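Local atomic coordinates of peptidoglycan-recognition protein (Apis mellifera, PDB entry 5XZ3), a protein that probably binds bacterial peptidoglycan in honey bee innate immunity, through a domain of the N-acetylmuramoyl-L-alanine amidase family. Residues N14-V19 with S52-I57; Y72-G77 with I82-G87; K161-Q164 with E168-S171. All coordinates share one frame; numbering follows the deposited sequence.

Contact 1: residues N14-V19 with S52-I57; sequences NEWTNV and SNIENI
Thr17 and Glu55 bring the two backbones nearest, with CA atoms 6.3 Å apart. Residues 14-16 form a short, weakly bonded helical turn that opens into an extended chain at Thr17. Residues 52-57 are a regular stretch from the middle of helix 47-64. The indole of Trp16 lies on this helix. Ile54 sets its CG2 methyl over the centre of the six-membered ring, 3.4 Å from the centroid and 2° off the ring normal, a clean CH-pi contact. CG2 of Ile54 is anti to the backbone N, while CG1 runs off on the other branch. The opposite face of the indole carries the CG2 methyl of Thr17, displaced toward the rim. At the ring edge Glu55 OE1 comes 3.7 Å from Trp16 CZ3. The segment 14-19 thus lays an N-terminal turn against a helix of the amidase-like domain. The indole NE1 is hydrogen-bonded to Glu84 O, so Trp16 reaches both the helix and the hairpin strand 82-84. Thr17 OG1 donates to Glu55 OE1 at 2.9 Å, meeting it from above the carboxylate plane. The same hydroxyl accepts from Val19 N at 3.1 Å, closing an ST turn. Glu55 is bent at chi2 (21°), which folds its carboxylate back toward Thr17. OE1 also forms a salt bridge with Arg58, one turn further along the helix.

Contact 2: residues Y72-G77 with I82-G87; sequences YSFLIG and IYEGCG
Phe74 and Ile82 meet on one face of the hairpin: Phe74 holds CG anti to its carbonyl carbon (chi1 -63°), and CD1 comes 4.0 Å from CG2 of Ile82. Ile76 curls its CD1 back to 3.8 Å from Ile82 CG1, and these two side chains run side by side. Helix 118-133 packs on this face through Met120, Ala123 and Leu127. Leu75 and Tyr83 occupy the other face, toward helix 47-64. The O atom of Leu75 lies at the edge of the Tyr83 ring, in its plane, and the Tyr83 OH is hydrogen-bonded to Asp79 in the connection between the strands. Strands 74-76 and 82-84 form an antiparallel beta hairpin at the edge of the mixed sheet; their directions differ by 154°. Leu75 and Tyr83 are its hydrogen-bonded pair. Tyr83 N to Leu75 O, at 2.8 Å, is nearly straight (175°), and Leu75 N returns a bond to Tyr83 O. Beyond the strands the chain 85-87 wraps round Ser73. Ser73 O accepts from Gly87 N at 2.9 Å, on a lone pair, and from Gly85 N, which stands above the carbonyl plane. Cys86 N bonds to Tyr72 O at 2.9 Å. A CB on Gly85 would run into Tyr72 O. Ser73 OG donates to a water at 2.6 Å, which passes a bond on to Gly87 O; the hydroxyl accepts from Ser104 N of strand 102-107.

Contact 3: residues K161-Q164 with E168-S171; sequences KQIQ and EWVS
Gln164 lays its aliphatic chain along one face of the Trp169 indole. CG sits over the centre of the six-membered ring, 3.6 Å from its centroid and 12° off the normal, a CH-pi contact. The two side chains point the same way. Gln164 is extended beyond CG, which carries its amide out over the far end of the ring. There NE2 comes 3.2 Å from CH2 of Trp169. The amide plane is turned 66° from the indole, so the two groups do not stack flat. Ile163 meets the pyrrole side: its CD1 is 4.1 Å from Trp169 CD1, and the two side chains cross at about a right angle. The backbone O of Ile163 also lies 3.4 Å from Trp169 CB. The opposite face of the indole meets the backbone N of Ser171, near the rim. Trp169 CG is anti to the backbone N (chi1 176°), an orientation that sends the ring back toward the end of helix 157-163. Further out, Trp169 NE1 is hydrogen-bonded to Gln148 OE1, and Gln148 NE2 bonds to Val170 O. Backbone bonds from Glu168 and Val170 to Val143 tie this C-terminal chain to strand 141-145. A leucine in place of Trp169 would probably leave Gln148 OE1 without its indole donor and Gln164 without a flat surface to lie on. No hydrogen bond links the two segments, so the tail is held to the helix end by dispersion and CH-pi packing, while its polar fixing comes from Gln148 and the sheet edge.

The three contacts follow one another along the chain, each closing before the next opens. Contacts 1 and 2 are neighbours, with centres 11 Å apart. Helix 47-64 leads on to strand 74-76, and the two contacts touch directly: Ile54 and Ile57 pack on Tyr83 and Leu75. The N-terminal turn, the helix and the hairpin therefore pack together as one region. Contact 3 lies apart, its centre 20 Å from that of contact 2 and 29 Å from that of contact 1, on the opposite side of the chain's centre from contact 1. The mixed sheet spans the distance. The hairpin contributes edge strand 82-84, while contact 3 adjoins the other outermost strand, 141-145.

Contact 1: residues N14-V19 with S52-I57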
loop_
_atom_site.group_PDB
_atom_site.type_symbol
_atom_site.label_atom_id
_atom_site.label_comp_id
_atom_site.label_asym_id
_atom_site.label_seq_id
_atom_site.Cartn_x
_atom_site.Cartn_y
_atom_site.Cartn_z
ATOM N N ASN A 14 -12.591 -9.401 -0.099
ATOM C CA ASN A 14 -13.450 -10.518 0.358
ATOM C C ASN A 14 -12.704 -11.846 0.591
ATOM O O ASN A 14 -13.271 -12.784 1.158
ATOM C CB ASN A 14 -14.636 -10.735 -0.594
ATOM C CG ASN A 14 -14.268 -11.553 -1.824
ATOM O OD1 ASN A 14 -13.295 -11.258 -2.521
ATOM N ND2 ASN A 14 -15.051 -12.595 -2.091
ATOM N N GLU A 15 -11.450 -11.928 0.141
ATOM C CA GLU A 15 -10.631 -13.100 0.410
ATOM C C GLU A 15 -10.012 -13.063 1.801
ATOM O O GLU A 15 -9.584 -14.103 2.309
ATOM C CB GLU A 15 -9.535 -13.273 -0.637
ATOM C CG GLU A 15 -10.034 -13.581 -2.034
ATOM C CD GLU A 15 -8.891 -13.704 -3.025
ATOM O OE1 GLU A 15 -8.757 -12.805 -3.890
ATOM O OE2 GLU A 15 -8.125 -14.692 -2.927
ATOM N N TRP A 16 -9.961 -11.881 2.417
ATOM C CA TRP A 16 -9.394 -11.767 3.760
ATOM C C TRP A 16 -10.355 -11.273 4.852
ATOM O O TRP A 16 -10.018 -11.349 6.026
ATOM C CB TRP A 16 -8.040 -11.023 3.763
ATOM C CG TRP A 16 -8.084 -9.578 3.347
ATOM C CD1 TRP A 16 -7.811 -9.073 2.103
ATOM C CD2 TRP A 16 -8.410 -8.450 4.174
ATOM N NE1 TRP A 16 -7.959 -7.701 2.103
ATOM C CE2 TRP A 16 -8.319 -7.292 3.358
ATOM C CE3 TRP A 16 -8.776 -8.305 5.523
ATOM C CZ2 TRP A 16 -8.580 -6.009 3.842
ATOM C CZ3 TRP A 16 -9.035 -7.029 6.007
ATOM C CH2 TRP A 16 -8.931 -5.893 5.167
ATOM N N THR A 17 -11.531 -10.766 4.469
ATOM C CA THR A 17 -12.540 -10.289 5.446
ATOM C C THR A 17 -13.970 -10.403 4.897
ATOM O O THR A 17 -14.158 -10.495 3.681
ATOM C CB THR A 17 -12.260 -8.836 5.922
ATOM O OG1 THR A 17 -13.142 -8.482 7.002
ATOM C CG2 THR A 17 -12.414 -7.811 4.777
ATOM N N ASN A 18 -14.960 -10.400 5.795
ATOM C CA ASN A 18 -16.373 -10.301 5.396
ATOM C C ASN A 18 -16.951 -8.919 5.716
ATOM O O ASN A 18 -18.121 -8.647 5.426
ATOM C CB ASN A 18 -17.225 -11.409 6.045
ATOM C CG ASN A 18 -16.665 -12.804 5.799
ATOM O OD1 ASN A 18 -16.052 -13.391 6.684
ATOM N ND2 ASN A 18 -16.861 -13.335 4.591
ATOM N N VAL A 19 -16.119 -8.051 6.288
ATOM C CA VAL A 19 -16.543 -6.712 6.707
ATOM C C VAL A 19 -16.255 -5.670 5.616
ATOM O O VAL A 19 -15.096 -5.373 5.308
ATOM C CB VAL A 19 -15.904 -6.291 8.058
ATOM C CG1 VAL A 19 -16.448 -4.949 8.526
ATOM C CG2 VAL A 19 -16.123 -7.359 9.126
ATOM N N SER A 52 -4.688 -13.081 8.498
ATOM C CA SER A 52 -4.983 -12.821 9.920
ATOM C C SER A 52 -4.506 -11.452 10.370
ATOM O O SER A 52 -5.209 -10.741 11.091
ATOM C CB SER A 52 -4.297 -13.877 10.799
ATOM O OG SER A 52 -4.683 -15.165 10.376
ATOM N N ASN A 53 -3.292 -11.116 9.961
ATOM C CA ASN A 53 -2.649 -9.864 10.336
ATOM C C ASN A 53 -3.412 -8.677 9.777
ATOM O O ASN A 53 -3.699 -7.723 10.508
ATOM C CB ASN A 53 -1.198 -9.856 9.862
ATOM C CG ASN A 53 -0.286 -10.640 10.786
ATOM O OD1 ASN A 53 -0.740 -11.494 11.547
ATOM N ND2 ASN A 53 1.007 -10.362 10.718
ATOM N N ILE A 54 -3.777 -8.773 8.500
ATOM C CA ILE A 54 -4.519 -7.704 7.814
ATOM C C ILE A 54 -5.940 -7.549 8.369
ATOM O O ILE A 54 -6.431 -6.412 8.539
ATOM C CB ILE A 54 -4.484 -7.916 6.284
ATOM C CG1 ILE A 54 -3.046 -7.753 5.797
ATOM C CG2 ILE A 54 -5.366 -6.913 5.552
ATOM C CD1 ILE A 54 -2.779 -8.387 4.458
ATOM N N GLU A 55 -6.586 -8.676 8.690
ATOM C CA GLU A 55 -7.888 -8.631 9.358
ATOM C C GLU A 55 -7.761 -7.858 10.685
ATOM O O GLU A 55 -8.619 -7.049 11.009
ATOM C CB GLU A 55 -8.435 -10.059 9.569
ATOM C CG GLU A 55 -9.895 -10.272 10.107
ATOM C CD GLU A 55 -10.889 -9.112 9.934
ATOM O OE1 GLU A 55 -10.940 -8.444 8.873
ATOM O OE2 GLU A 55 -11.707 -8.917 10.868
ATOM N N ASN A 56 -6.676 -8.089 11.425
ATOM C CA ASN A 56 -6.457 -7.391 12.699
ATOM C C ASN A 56 -6.200 -5.888 12.521
ATOM O O ASN A 56 -6.702 -5.083 13.308
ATOM C CB ASN A 56 -5.354 -8.067 13.520
ATOM C CG ASN A 56 -5.821 -9.371 14.165
ATOM O OD1 ASN A 56 -7.026 -9.621 14.330
ATOM N ND2 ASN A 56 -4.869 -10.209 14.531
ATOM N N ILE A 57 -5.442 -5.517 11.482
ATOM C CA ILE A 57 -5.284 -4.098 11.111
ATOM C C ILE A 57 -6.648 -3.471 10.809
ATOM O O ILE A 57 -6.965 -2.409 11.356
ATOM C CB ILE A 57 -4.283 -3.870 9.948
ATOM C CG1 ILE A 57 -2.871 -4.331 10.349
ATOM C CG2 ILE A 57 -4.181 -2.384 9.638
ATOM C CD1 ILE A 57 -1.899 -4.469 9.183
#

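Contact 2: residues Y72-G77 with I82-G87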
loop_
_atom_site.group_PDB
_atom_site.type_symbol
_atom_site.label_atom_id
_atom_site.label_comp_id
_atom_site.label_asym_id
_atom_site.label_seq_id
_atom_site.Cartn_x
_atom_site.Cartn_y
_atom_site.Cartn_z
ATOM N N TYR A 72 -5.147 1.624 4.603
ATOM C CA TYR A 72 -4.171 1.449 3.514
ATOM C C TYR A 72 -4.809 0.972 2.213
ATOM O O TYR A 72 -5.716 0.143 2.243
ATOM C CB TYR A 72 -3.088 0.455 3.931
ATOM C CG TYR A 72 -2.309 0.838 5.167
ATOM C CD1 TYR A 72 -1.492 1.977 5.178
ATOM C CD2 TYR A 72 -2.354 0.042 6.323
ATOM C CE1 TYR A 72 -0.735 2.309 6.289
ATOM C CE2 TYR A 72 -1.601 0.373 7.458
ATOM C CZ TYR A 72 -0.806 1.512 7.429
ATOM O OH TYR A 72 -0.047 1.857 8.533
ATOM N N SER A 73 -4.331 1.478 1.069
ATOM C CA SER A 73 -4.921 1.085 -0.228
ATOM C C SER A 73 -4.596 -0.354 -0.581
ATOM O O SER A 73 -5.501 -1.133 -0.932
ATOM C CB SER A 73 -4.500 2.031 -1.360
ATOM O OG SER A 73 -4.619 3.357 -0.902
ATOM N N PHE A 74 -3.311 -0.696 -0.457
ATOM C CA PHE A 74 -2.810 -2.055 -0.643
ATOM C C PHE A 74 -1.781 -2.401 0.417
ATOM O O PHE A 74 -1.077 -1.520 0.925
ATOM C CB PHE A 74 -2.189 -2.212 -2.028
ATOM C CG PHE A 74 -3.158 -2.023 -3.150
ATOM C CD1 PHE A 74 -3.966 -3.090 -3.579
ATOM C CD2 PHE A 74 -3.306 -0.774 -3.761
ATOM C CE1 PHE A 74 -4.899 -2.921 -4.616
ATOM C CE2 PHE A 74 -4.234 -0.605 -4.791
ATOM C CZ PHE A 74 -5.016 -1.683 -5.222
ATOM N N LEU A 75 -1.669 -3.688 0.728
ATOM C CA LEU A 75 -0.667 -4.147 1.702
ATOM C C LEU A 75 0.190 -5.224 1.040
ATOM O O LEU A 75 -0.291 -5.967 0.189
ATOM C CB LEU A 75 -1.322 -4.654 2.996
ATOM C CG LEU A 75 -2.134 -3.586 3.753
ATOM C CD1 LEU A 75 -3.603 -3.702 3.358
ATOM C CD2 LEU A 75 -1.981 -3.739 5.257
ATOM N N ILE A 76 1.470 -5.262 1.403
ATOM C CA ILE A 76 2.413 -6.235 0.852
ATOM C C ILE A 76 2.828 -7.139 2.024
ATOM O O ILE A 76 3.356 -6.660 3.017
ATOM C CB ILE A 76 3.666 -5.554 0.216
ATOM C CG1 ILE A 76 3.315 -4.450 -0.813
ATOM C CG2 ILE A 76 4.649 -6.585 -0.360
ATOM C CD1 ILE A 76 2.454 -4.834 -2.012
ATOM N N GLY A 77 2.554 -8.433 1.907
ATOM C CA GLY A 77 2.937 -9.408 2.938
ATOM C C GLY A 77 4.327 -9.956 2.662
ATOM O O GLY A 77 4.800 -9.908 1.530
ATOM N N ILE A 82 0.188 -9.377 -2.722
ATOM C CA ILE A 82 -0.448 -8.055 -2.641
ATOM C C ILE A 82 -1.882 -8.254 -2.147
ATOM O O ILE A 82 -2.629 -9.047 -2.722
ATOM C CB ILE A 82 -0.476 -7.348 -4.010
ATOM C CG1 ILE A 82 0.936 -7.174 -4.581
ATOM C CG2 ILE A 82 -1.222 -6.014 -3.929
ATOM C CD1 ILE A 82 0.958 -7.209 -6.106
ATOM N N TYR A 83 -2.244 -7.532 -1.091
ATOM C CA TYR A 83 -3.591 -7.574 -0.517
ATOM C C TYR A 83 -4.299 -6.248 -0.728
ATOM O O TYR A 83 -3.757 -5.189 -0.418
ATOM C CB TYR A 83 -3.527 -7.886 0.984
ATOM C CG TYR A 83 -2.950 -9.254 1.256
ATOM C CD1 TYR A 83 -1.565 -9.455 1.289
ATOM C CD2 TYR A 83 -3.794 -10.357 1.445
ATOM C CE1 TYR A 83 -1.026 -10.716 1.513
ATOM C CE2 TYR A 83 -3.267 -11.624 1.663
ATOM C CZ TYR A 83 -1.891 -11.795 1.686
ATOM O OH TYR A 83 -1.377 -13.041 1.892
ATOM N N GLU A 84 -5.527 -6.328 -1.233
ATOM C CA GLU A 84 -6.376 -5.158 -1.401
ATOM C C GLU A 84 -6.880 -4.698 -0.028
ATOM O O GLU A 84 -7.499 -5.481 0.706
ATOM C CB GLU A 84 -7.552 -5.487 -2.334
ATOM C CG GLU A 84 -8.427 -4.283 -2.674
ATOM C CD GLU A 84 -9.709 -4.631 -3.424
ATOM O OE1 GLU A 84 -10.256 -5.740 -3.241
ATOM O OE2 GLU A 84 -10.174 -3.769 -4.211
ATOM N N GLY A 85 -6.597 -3.441 0.309
ATOM C CA GLY A 85 -7.140 -2.805 1.504
ATOM C C GLY A 85 -8.354 -2.020 1.056
ATOM O O GLY A 85 -9.383 -2.611 0.684
ATOM N N CYS A 86 -8.245 -0.696 1.042
ATOM C CA CYS A 86 -9.322 0.097 0.459
ATOM C C CYS A 86 -9.272 0.170 -1.095
ATOM O O CYS A 86 -10.212 0.655 -1.738
ATOM C CB CYS A 86 -9.464 1.449 1.169
ATOM S SG CYS A 86 -8.063 2.541 0.959
ATOM N N GLY A 87 -8.204 -0.363 -1.685
ATOM C CA GLY A 87 -8.127 -0.576 -3.133
ATOM C C GLY A 87 -7.793 0.659 -3.956
ATOM O O GLY A 87 -7.426 1.709 -3.402
HETATM O O HOH W 1 -6.954 4.026 -1.786
#

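Contact 3: residues K161-Q164 with E168-S171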
loop_
_atom_site.group_PDB
_atom_site.type_symbol
_atom_site.label_atom_id
_atom_site.label_comp_id
_atom_site.label_asym_id
_atom_site.label_seq_id
_atom_site.Cartn_x
_atom_site.Cartn_y
_atom_site.Cartn_z
ATOM N N LYS A 161 15.473 3.529 1.408
ATOM C CA LYS A 161 16.615 3.463 0.497
ATOM C C LYS A 161 16.360 2.498 -0.655
ATOM O O LYS A 161 16.818 2.733 -1.760
ATOM C CB LYS A 161 17.898 3.076 1.254
ATOM C CG LYS A 161 18.469 4.223 2.084
ATOM C CD LYS A 161 19.629 3.765 2.958
ATOM C CE LYS A 161 19.218 2.756 4.027
ATOM N NZ LYS A 161 20.447 2.309 4.760
ATOM N N GLN A 162 15.587 1.443 -0.402
ATOM C CA GLN A 162 15.245 0.475 -1.450
ATOM C C GLN A 162 14.320 1.059 -2.494
ATOM O O GLN A 162 14.521 0.814 -3.686
ATOM C CB GLN A 162 14.589 -0.762 -0.854
ATOM C CG GLN A 162 15.564 -1.603 -0.069
ATOM C CD GLN A 162 14.910 -2.844 0.476
ATOM O OE1 GLN A 162 15.120 -3.936 -0.032
ATOM N NE2 GLN A 162 14.118 -2.682 1.495
ATOM N N ILE A 163 13.323 1.839 -2.064
ATOM C CA ILE A 163 12.354 2.409 -3.029
ATOM C C ILE A 163 13.029 3.527 -3.821
ATOM O O ILE A 163 12.641 3.804 -4.958
ATOM C CB ILE A 163 11.006 2.871 -2.393
ATOM C CG1 ILE A 163 11.207 4.145 -1.546
ATOM C CG2 ILE A 163 10.343 1.707 -1.627
ATOM C CD1 ILE A 163 9.952 4.875 -1.120
ATOM N N GLN A 164 14.090 4.120 -3.254
ATOM C CA GLN A 164 14.869 5.125 -3.999
ATOM C C GLN A 164 15.533 4.585 -5.281
ATOM O O GLN A 164 15.918 5.369 -6.155
ATOM C CB GLN A 164 15.929 5.781 -3.111
ATOM C CG GLN A 164 15.335 6.727 -2.088
ATOM C CD GLN A 164 16.396 7.368 -1.237
ATOM O OE1 GLN A 164 16.869 6.778 -0.264
ATOM N NE2 GLN A 164 16.800 8.569 -1.615
ATOM N N GLU A 168 10.398 5.502 -10.636
ATOM C CA GLU A 168 9.202 6.323 -10.377
ATOM C C GLU A 168 9.344 7.118 -9.065
ATOM O O GLU A 168 8.554 8.033 -8.809
ATOM C CB GLU A 168 7.902 5.476 -10.353
ATOM C CG GLU A 168 7.562 4.705 -11.631
ATOM C CD GLU A 168 8.305 3.376 -11.783
ATOM O OE1 GLU A 168 9.123 3.033 -10.904
ATOM O OE2 GLU A 168 8.073 2.661 -12.788
ATOM N N TRP A 169 10.349 6.781 -8.248
ATOM C CA TRP A 169 10.597 7.530 -7.003
ATOM C C TRP A 169 11.053 8.960 -7.324
ATOM O O TRP A 169 11.856 9.156 -8.230
ATOM C CB TRP A 169 11.603 6.812 -6.092
ATOM C CG TRP A 169 11.925 7.635 -4.876
ATOM C CD1 TRP A 169 11.154 7.770 -3.762
ATOM C CD2 TRP A 169 13.072 8.473 -4.678
ATOM N NE1 TRP A 169 11.744 8.643 -2.876
ATOM C CE2 TRP A 169 12.920 9.095 -3.415
ATOM C CE3 TRP A 169 14.202 8.776 -5.449
ATOM C CZ2 TRP A 169 13.876 9.969 -2.886
ATOM C CZ3 TRP A 169 15.161 9.668 -4.923
ATOM C CH2 TRP A 169 14.978 10.255 -3.650
ATOM N N VAL A 170 10.511 9.940 -6.593
ATOM C CA VAL A 170 10.883 11.343 -6.743
ATOM C C VAL A 170 11.437 11.882 -5.423
ATOM O O VAL A 170 10.879 11.621 -4.349
ATOM C CB VAL A 170 9.734 12.260 -7.264
ATOM C CG1 VAL A 170 9.301 11.892 -8.695
ATOM C CG2 VAL A 170 8.534 12.262 -6.330
ATOM N N SER A 171 12.530 12.643 -5.521
ATOM C CA SER A 171 13.186 13.241 -4.338
ATOM C C SER A 171 12.343 14.351 -3.720
ATOM O O SER A 171 12.473 14.666 -2.527
ATOM C CB SER A 171 14.591 13.736 -4.678
ATOM O OG SER A 171 14.548 14.788 -5.616
#